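Local structure of long form salivary protein D7L (Phlebotomus duboscqi, 6MT7) at residues M1-W13 and Y164-R178. The protein binds and sequesters leukotrienes and a stable thromboxane A2 analogue, blunting the host response and platelet aggregation while female sand flies feed. Numbering follows the deposited sequence.
Sequences MWRYPRNADQTFW and YYRLVDEDNEPIHFR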
loop_
_atom_site.group_PDB
_atom_site.type_symbol
_atom_site.label_atom_id
_atom_site.label_comp_id
_atom_site.label_asym_id
_atom_site.label_seq_id
_atom_site.Cartn_x
_atom_site.Cartn_y
_atom_site.Cartn_z
HETATM N N MSE A 1 -0.812 -12.672 4.853
HETATM C CA MSE A 1 -1.098 -12.854 3.436
HETATM C C MSE A 1 -2.087 -11.828 2.941
HETATM O O MSE A 1 -3.047 -11.483 3.625
HETATM C CB MSE A 1 -1.651 -14.250 3.171
HETATM C CG MSE A 1 -0.608 -15.300 2.990
HETATM SE SE MSE A 1 -1.553 -16.981 3.054
HETATM C CE MSE A 1 -2.036 -16.992 4.948
ATOM N N TRP A 2 -1.880 -11.357 1.723
ATOM C CA TRP A 2 -2.670 -10.242 1.238
ATOM C C TRP A 2 -4.069 -10.687 0.843
ATOM O O TRP A 2 -4.269 -11.799 0.344
ATOM C CB TRP A 2 -1.950 -9.573 0.073
ATOM C CG TRP A 2 -0.840 -8.724 0.588
ATOM C CD1 TRP A 2 0.163 -9.111 1.439
ATOM C CD2 TRP A 2 -0.638 -7.333 0.338
ATOM N NE1 TRP A 2 0.988 -8.048 1.713
ATOM C CE2 TRP A 2 0.520 -6.944 1.048
ATOM C CE3 TRP A 2 -1.311 -6.379 -0.425
ATOM C CZ2 TRP A 2 1.013 -5.642 1.014
ATOM C CZ3 TRP A 2 -0.819 -5.091 -0.456
ATOM C CH2 TRP A 2 0.332 -4.735 0.252
ATOM N N ARG A 3 -5.039 -9.817 1.098
ATOM C CA ARG A 3 -6.436 -10.067 0.789
ATOM C C ARG A 3 -6.887 -9.237 -0.407
ATOM O O ARG A 3 -6.426 -8.113 -0.625
ATOM C CB ARG A 3 -7.315 -9.768 2.000
ATOM C CG ARG A 3 -7.021 -10.718 3.142
ATOM C CD ARG A 3 -7.833 -10.410 4.370
ATOM N NE ARG A 3 -7.376 -11.196 5.512
ATOM C CZ ARG A 3 -7.832 -11.035 6.747
ATOM N NH1 ARG A 3 -8.757 -10.116 6.991
ATOM N NH2 ARG A 3 -7.359 -11.785 7.733
ATOM N N TYR A 4 -7.782 -9.821 -1.190
ATOM C CA TYR A 4 -8.286 -9.232 -2.419
ATOM C C TYR A 4 -9.804 -9.342 -2.416
ATOM O O TYR A 4 -10.358 -10.299 -1.865
ATOM C CB TYR A 4 -7.690 -9.933 -3.654
ATOM C CG TYR A 4 -6.168 -9.930 -3.659
ATOM C CD1 TYR A 4 -5.455 -8.837 -4.159
ATOM C CD2 TYR A 4 -5.446 -10.998 -3.135
ATOM C CE1 TYR A 4 -4.075 -8.820 -4.153
ATOM C CE2 TYR A 4 -4.062 -10.992 -3.122
ATOM C CZ TYR A 4 -3.380 -9.899 -3.632
ATOM O OH TYR A 4 -2.004 -9.891 -3.616
ATOM N N PRO A 5 -10.505 -8.349 -2.967
ATOM C CA PRO A 5 -9.956 -7.130 -3.581
ATOM C C PRO A 5 -9.405 -6.141 -2.559
ATOM O O PRO A 5 -9.574 -6.324 -1.351
ATOM C CB PRO A 5 -11.164 -6.530 -4.299
ATOM C CG PRO A 5 -12.338 -6.964 -3.452
ATOM C CD PRO A 5 -11.979 -8.358 -2.976
ATOM N N ARG A 6 -8.749 -5.103 -3.062
ATOM C CA ARG A 6 -8.209 -4.050 -2.211
ATOM C C ARG A 6 -9.288 -3.020 -1.917
ATOM O O ARG A 6 -10.069 -2.653 -2.799
ATOM C CB ARG A 6 -7.015 -3.383 -2.896
ATOM C CG ARG A 6 -5.966 -4.361 -3.421
ATOM C CD ARG A 6 -5.396 -5.262 -2.328
ATOM N NE ARG A 6 -4.649 -4.499 -1.323
ATOM C CZ ARG A 6 -4.417 -4.932 -0.087
ATOM N NH1 ARG A 6 -4.886 -6.117 0.308
ATOM N NH2 ARG A 6 -3.710 -4.181 0.764
ATOM N N ASN A 7 -9.345 -2.559 -0.665
ATOM C CA ASN A 7 -10.385 -1.614 -0.299
ATOM C C ASN A 7 -9.869 -0.186 -0.483
ATOM O O ASN A 7 -8.720 0.036 -0.867
ATOM C CB ASN A 7 -10.906 -1.912 1.122
ATOM C CG ASN A 7 -9.889 -1.624 2.215
ATOM O OD1 ASN A 7 -9.119 -0.672 2.132
ATOM N ND2 ASN A 7 -9.902 -2.444 3.266
ATOM N N ALA A 8 -10.726 0.805 -0.215
ATOM C CA ALA A 8 -10.367 2.188 -0.532
ATOM C C ALA A 8 -9.275 2.736 0.383
ATOM O O ALA A 8 -8.559 3.672 0.003
ATOM C CB ALA A 8 -11.603 3.087 -0.454
ATOM N N ASP A 9 -9.171 2.218 1.604
ATOM C CA ASP A 9 -8.057 2.602 2.466
ATOM C C ASP A 9 -6.759 1.983 1.969
ATOM O O ASP A 9 -5.693 2.619 2.003
ATOM C CB ASP A 9 -8.343 2.163 3.904
ATOM C CG ASP A 9 -7.167 2.414 4.844
ATOM O OD1 ASP A 9 -6.883 3.594 5.110
ATOM O OD2 ASP A 9 -6.540 1.434 5.309
ATOM N N GLN A 10 -6.833 0.739 1.506
ATOM C CA GLN A 10 -5.634 0.043 1.059
ATOM C C GLN A 10 -5.110 0.623 -0.248
ATOM O O GLN A 10 -3.894 0.663 -0.470
ATOM C CB GLN A 10 -5.935 -1.447 0.908
ATOM C CG GLN A 10 -6.170 -2.139 2.253
ATOM C CD GLN A 10 -6.784 -3.517 2.103
ATOM O OE1 GLN A 10 -7.514 -3.796 1.139
ATOM N NE2 GLN A 10 -6.486 -4.393 3.053
ATOM N N THR A 11 -6.010 1.051 -1.142
ATOM C CA THR A 11 -5.541 1.692 -2.365
ATOM C C THR A 11 -5.001 3.078 -2.058
ATOM O O THR A 11 -3.942 3.459 -2.567
ATOM C CB THR A 11 -6.658 1.767 -3.416
ATOM O OG1 THR A 11 -7.737 2.561 -2.916
ATOM C CG2 THR A 11 -7.179 0.359 -3.757
ATOM N N PHE A 12 -5.703 3.836 -1.207
ATOM C CA PHE A 12 -5.220 5.159 -0.815
ATOM C C PHE A 12 -3.821 5.074 -0.209
ATOM O O PHE A 12 -2.929 5.865 -0.553
ATOM C CB PHE A 12 -6.203 5.778 0.181
ATOM C CG PHE A 12 -5.965 7.230 0.469
ATOM C CD1 PHE A 12 -5.832 8.150 -0.552
ATOM C CD2 PHE A 12 -5.903 7.677 1.787
ATOM C CE1 PHE A 12 -5.625 9.501 -0.263
ATOM C CE2 PHE A 12 -5.706 9.009 2.077
ATOM C CZ PHE A 12 -5.566 9.924 1.053
ATOM N N TRP A 13 -3.611 4.111 0.700
ATOM C CA TRP A 13 -2.302 3.959 1.327
ATOM C C TRP A 13 -1.219 3.687 0.291
ATOM O O TRP A 13 -0.118 4.244 0.377
ATOM C CB TRP A 13 -2.318 2.843 2.378
ATOM C CG TRP A 13 -0.957 2.626 2.964
ATOM C CD1 TRP A 13 -0.361 3.355 3.955
ATOM C CD2 TRP A 13 0.001 1.636 2.562
ATOM N NE1 TRP A 13 0.909 2.877 4.196
ATOM C CE2 TRP A 13 1.153 1.822 3.353
ATOM C CE3 TRP A 13 -0.008 0.612 1.606
ATOM C CZ2 TRP A 13 2.280 1.024 3.223
ATOM C CZ3 TRP A 13 1.112 -0.186 1.483
ATOM C CH2 TRP A 13 2.243 0.030 2.287
ATOM N N TYR A 164 -1.835 -0.287 10.560
ATOM C CA TYR A 164 -1.981 0.931 9.770
ATOM C C TYR A 164 -0.637 1.522 9.361
ATOM O O TYR A 164 -0.557 2.217 8.339
ATOM C CB TYR A 164 -2.835 1.950 10.529
ATOM C CG TYR A 164 -4.296 1.615 10.368
ATOM C CD1 TYR A 164 -4.963 1.888 9.180
ATOM C CD2 TYR A 164 -4.988 0.963 11.371
ATOM C CE1 TYR A 164 -6.301 1.560 9.013
ATOM C CE2 TYR A 164 -6.321 0.621 11.211
ATOM C CZ TYR A 164 -6.971 0.920 10.031
ATOM O OH TYR A 164 -8.299 0.582 9.875
ATOM N N TYR A 165 0.425 1.255 10.121
ATOM C CA TYR A 165 1.771 1.572 9.649
ATOM C C TYR A 165 2.250 0.607 8.570
ATOM O O TYR A 165 3.325 0.826 8.005
ATOM C CB TYR A 165 2.773 1.533 10.797
ATOM C CG TYR A 165 2.559 2.565 11.873
ATOM C CD1 TYR A 165 2.093 3.840 11.577
ATOM C CD2 TYR A 165 2.851 2.260 13.196
ATOM C CE1 TYR A 165 1.913 4.793 12.594
ATOM C CE2 TYR A 165 2.672 3.192 14.211
ATOM C CZ TYR A 165 2.205 4.448 13.907
ATOM O OH TYR A 165 2.038 5.357 14.938
ATOM N N ARG A 166 1.474 -0.441 8.277
ATOM C CA ARG A 166 1.839 -1.476 7.311
ATOM C C ARG A 166 3.163 -2.137 7.680
ATOM O O ARG A 166 4.001 -2.439 6.823
ATOM C CB ARG A 166 1.857 -0.943 5.875
ATOM C CG ARG A 166 0.496 -1.090 5.169
ATOM C CD ARG A 166 -0.532 -0.117 5.760
ATOM N NE ARG A 166 -1.838 -0.206 5.101
ATOM C CZ ARG A 166 -2.857 0.618 5.351
ATOM N NH1 ARG A 166 -2.736 1.594 6.247
ATOM N NH2 ARG A 166 -4.002 0.484 4.692
ATOM N N LEU A 167 3.343 -2.389 8.977
ATOM C CA LEU A 167 4.370 -3.329 9.403
ATOM C C LEU A 167 3.892 -4.766 9.232
ATOM O O LEU A 167 4.703 -5.657 8.951
ATOM C CB LEU A 167 4.757 -3.071 10.860
ATOM C CG LEU A 167 5.159 -1.623 11.159
ATOM C CD1 LEU A 167 5.502 -1.440 12.635
ATOM C CD2 LEU A 167 6.314 -1.204 10.275
ATOM N N VAL A 168 2.588 -4.998 9.405
ATOM C CA VAL A 168 1.946 -6.295 9.228
ATOM C C VAL A 168 0.672 -6.081 8.421
ATOM O O VAL A 168 0.128 -4.977 8.366
ATOM C CB VAL A 168 1.602 -6.998 10.568
ATOM C CG1 VAL A 168 2.872 -7.316 11.370
ATOM C CG2 VAL A 168 0.601 -6.166 11.406
ATOM N N ASP A 169 0.185 -7.163 7.809
ATOM C CA ASP A 169 -1.077 -7.119 7.076
ATOM C C ASP A 169 -2.217 -7.590 7.986
ATOM O O ASP A 169 -2.057 -7.718 9.203
ATOM C CB ASP A 169 -0.972 -7.930 5.777
ATOM C CG ASP A 169 -0.702 -9.417 6.006
ATOM O OD1 ASP A 169 -0.937 -9.939 7.119
ATOM O OD2 ASP A 169 -0.233 -10.073 5.052
ATOM N N GLU A 170 -3.391 -7.855 7.401
ATOM C CA GLU A 170 -4.542 -8.269 8.207
ATOM C C GLU A 170 -4.318 -9.612 8.891
ATOM O O GLU A 170 -4.940 -9.887 9.927
ATOM C CB GLU A 170 -5.804 -8.343 7.352
ATOM C CG GLU A 170 -6.151 -7.069 6.626
ATOM C CD GLU A 170 -5.348 -6.893 5.362
ATOM O OE1 GLU A 170 -4.910 -7.912 4.797
ATOM O OE2 GLU A 170 -5.151 -5.732 4.940
ATOM N N ASP A 171 -3.461 -10.466 8.330
ATOM C CA ASP A 171 -3.140 -11.754 8.936
ATOM C C ASP A 171 -2.082 -11.659 10.020
ATOM O O ASP A 171 -1.646 -12.698 10.528
ATOM C CB ASP A 171 -2.659 -12.736 7.868
ATOM C CG ASP A 171 -3.789 -13.314 7.066
ATOM O OD1 ASP A 171 -4.916 -13.404 7.601
ATOM O OD2 ASP A 171 -3.546 -13.674 5.898
ATOM N N ASN A 172 -1.653 -10.454 10.377
ATOM C CA ASN A 172 -0.513 -10.270 11.266
ATOM C C ASN A 172 0.735 -10.948 10.703
ATOM O O ASN A 172 1.533 -11.532 11.436
ATOM C CB ASN A 172 -0.824 -10.766 12.680
ATOM C CG ASN A 172 -1.602 -9.749 13.485
ATOM O OD1 ASN A 172 -1.166 -8.611 13.643
ATOM N ND2 ASN A 172 -2.762 -10.148 13.989
ATOM N N GLU A 173 0.895 -10.882 9.392
ATOM C CA GLU A 173 2.136 -11.305 8.771
ATOM C C GLU A 173 2.931 -10.080 8.337
ATOM O O GLU A 173 2.342 -9.139 7.799
ATOM C CB GLU A 173 1.871 -12.198 7.554
ATOM C CG GLU A 173 3.134 -12.732 6.897
ATOM C CD GLU A 173 2.846 -13.570 5.667
ATOM O OE1 GLU A 173 1.689 -14.028 5.522
ATOM O OE2 GLU A 173 3.781 -13.781 4.858
ATOM N N PRO A 174 4.246 -10.041 8.576
ATOM C CA PRO A 174 5.016 -8.844 8.205
ATOM C C PRO A 174 4.895 -8.545 6.723
ATOM O O PRO A 174 4.781 -9.445 5.885
ATOM C CB PRO A 174 6.459 -9.209 8.578
ATOM C CG PRO A 174 6.322 -10.269 9.624
ATOM C CD PRO A 174 5.079 -11.039 9.273
ATOM N N ILE A 175 4.914 -7.258 6.395
ATOM C CA ILE A 175 4.930 -6.828 5.005
ATOM C C ILE A 175 6.399 -6.682 4.608
ATOM O O ILE A 175 7.078 -5.731 5.001
ATOM C CB ILE A 175 4.119 -5.549 4.811
ATOM C CG1 ILE A 175 2.638 -5.876 5.088
ATOM C CG2 ILE A 175 4.322 -4.999 3.410
ATOM C CD1 ILE A 175 1.697 -4.677 5.047
ATOM N N HIS A 176 6.899 -7.658 3.838
ATOM C CA HIS A 176 8.339 -7.831 3.667
ATOM C C HIS A 176 8.977 -6.693 2.877
ATOM O O HIS A 176 10.159 -6.391 3.084
ATOM C CB HIS A 176 8.637 -9.154 2.955
ATOM C CG HIS A 176 8.517 -10.364 3.827
ATOM N ND1 HIS A 176 7.348 -10.707 4.475
ATOM C CD2 HIS A 176 9.414 -11.333 4.136
ATOM C CE1 HIS A 176 7.535 -11.822 5.159
ATOM N NE2 HIS A 176 8.779 -12.225 4.968
ATOM N N PHE A 177 8.238 -6.076 1.960
ATOM C CA PHE A 177 8.819 -5.100 1.046
ATOM C C PHE A 177 8.755 -3.669 1.562
ATOM O O PHE A 177 9.168 -2.754 0.837
ATOM C CB PHE A 177 8.122 -5.172 -0.324
ATOM C CG PHE A 177 6.658 -4.846 -0.274
ATOM C CD1 PHE A 177 6.216 -3.533 -0.261
ATOM C CD2 PHE A 177 5.716 -5.861 -0.252
ATOM C CE1 PHE A 177 4.867 -3.239 -0.207
ATOM C CE2 PHE A 177 4.373 -5.567 -0.208
ATOM C CZ PHE A 177 3.949 -4.260 -0.185
ATOM N N ARG A 178 8.223 -3.448 2.764
ATOM C CA ARG A 178 8.085 -2.099 3.311
ATOM C C ARG A 178 9.427 -1.369 3.330
ATOM O O ARG A 178 10.453 -1.925 3.734
ATOM C CB ARG A 178 7.480 -2.172 4.716
ATOM C CG ARG A 178 7.054 -0.838 5.317
ATOM C CD ARG A 178 5.791 -0.306 4.646
ATOM N NE ARG A 178 5.118 0.666 5.499
ATOM C CZ ARG A 178 5.089 1.973 5.253
ATOM N NH1 ARG A 178 5.676 2.455 4.169
ATOM N NH2 ARG A 178 4.458 2.801 6.082
HETATM O O HOH W 1 2.291 -9.792 4.226
HETATM O O HOH W 2 -5.632 -13.135 4.588
HETATM O O HOH W 3 1.443 4.110 7.335
#
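The ammonium group of Met-1, a selenomethionine here, is gripped by three carboxylates from the loop that follows helix 159-164, tying the start of this odorant-binding-protein-like D7 fold to a part of the chain far along the sequence. Met-1 N lies 2.7 Å from Asp-169 OD2, on the syn side, and 2.9 Å from Glu-173 OE1, reached from above the carboxylate plane; Asp-171 OD2 offers its anti lone pair. Glu-173 reaches in on an extended chain, with CG anti to the backbone N (chi1 -177°). The other oxygen of Asp-171, OD1, takes Arg-3 NH2 at 2.9 Å near the guanidinium plane, while Glu-170 CB covers one face of that group. Trp-2 sets CZ2 against the edge of Phe-177, 3.5 Å from CZ, and its NE1 makes a weak bond to a water that also binds Asp-169 OD2. Deeper in, Arg-166 follows helix 159-164 in a Schellman motif. Its chain bends at chi2 (71°) and spreads over Trp-13: CG sits above the six-membered ring, and the guanidinium lies nearly parallel to the indole (3°). At the indole edge, Arg-178 presents its guanidinium face, CZ 3.6 Å from Trp-13 CZ2. Arg-166 NH1 bonds to Tyr-164 O and to Tyr-231 OH, the latter also bonded to Asp-9 OD1; with the stack, these bonds fix the guanidinium's rotation together with the salt bridge from Arg-166 NH2 to Asp-9 OD2 at 2.8 Å.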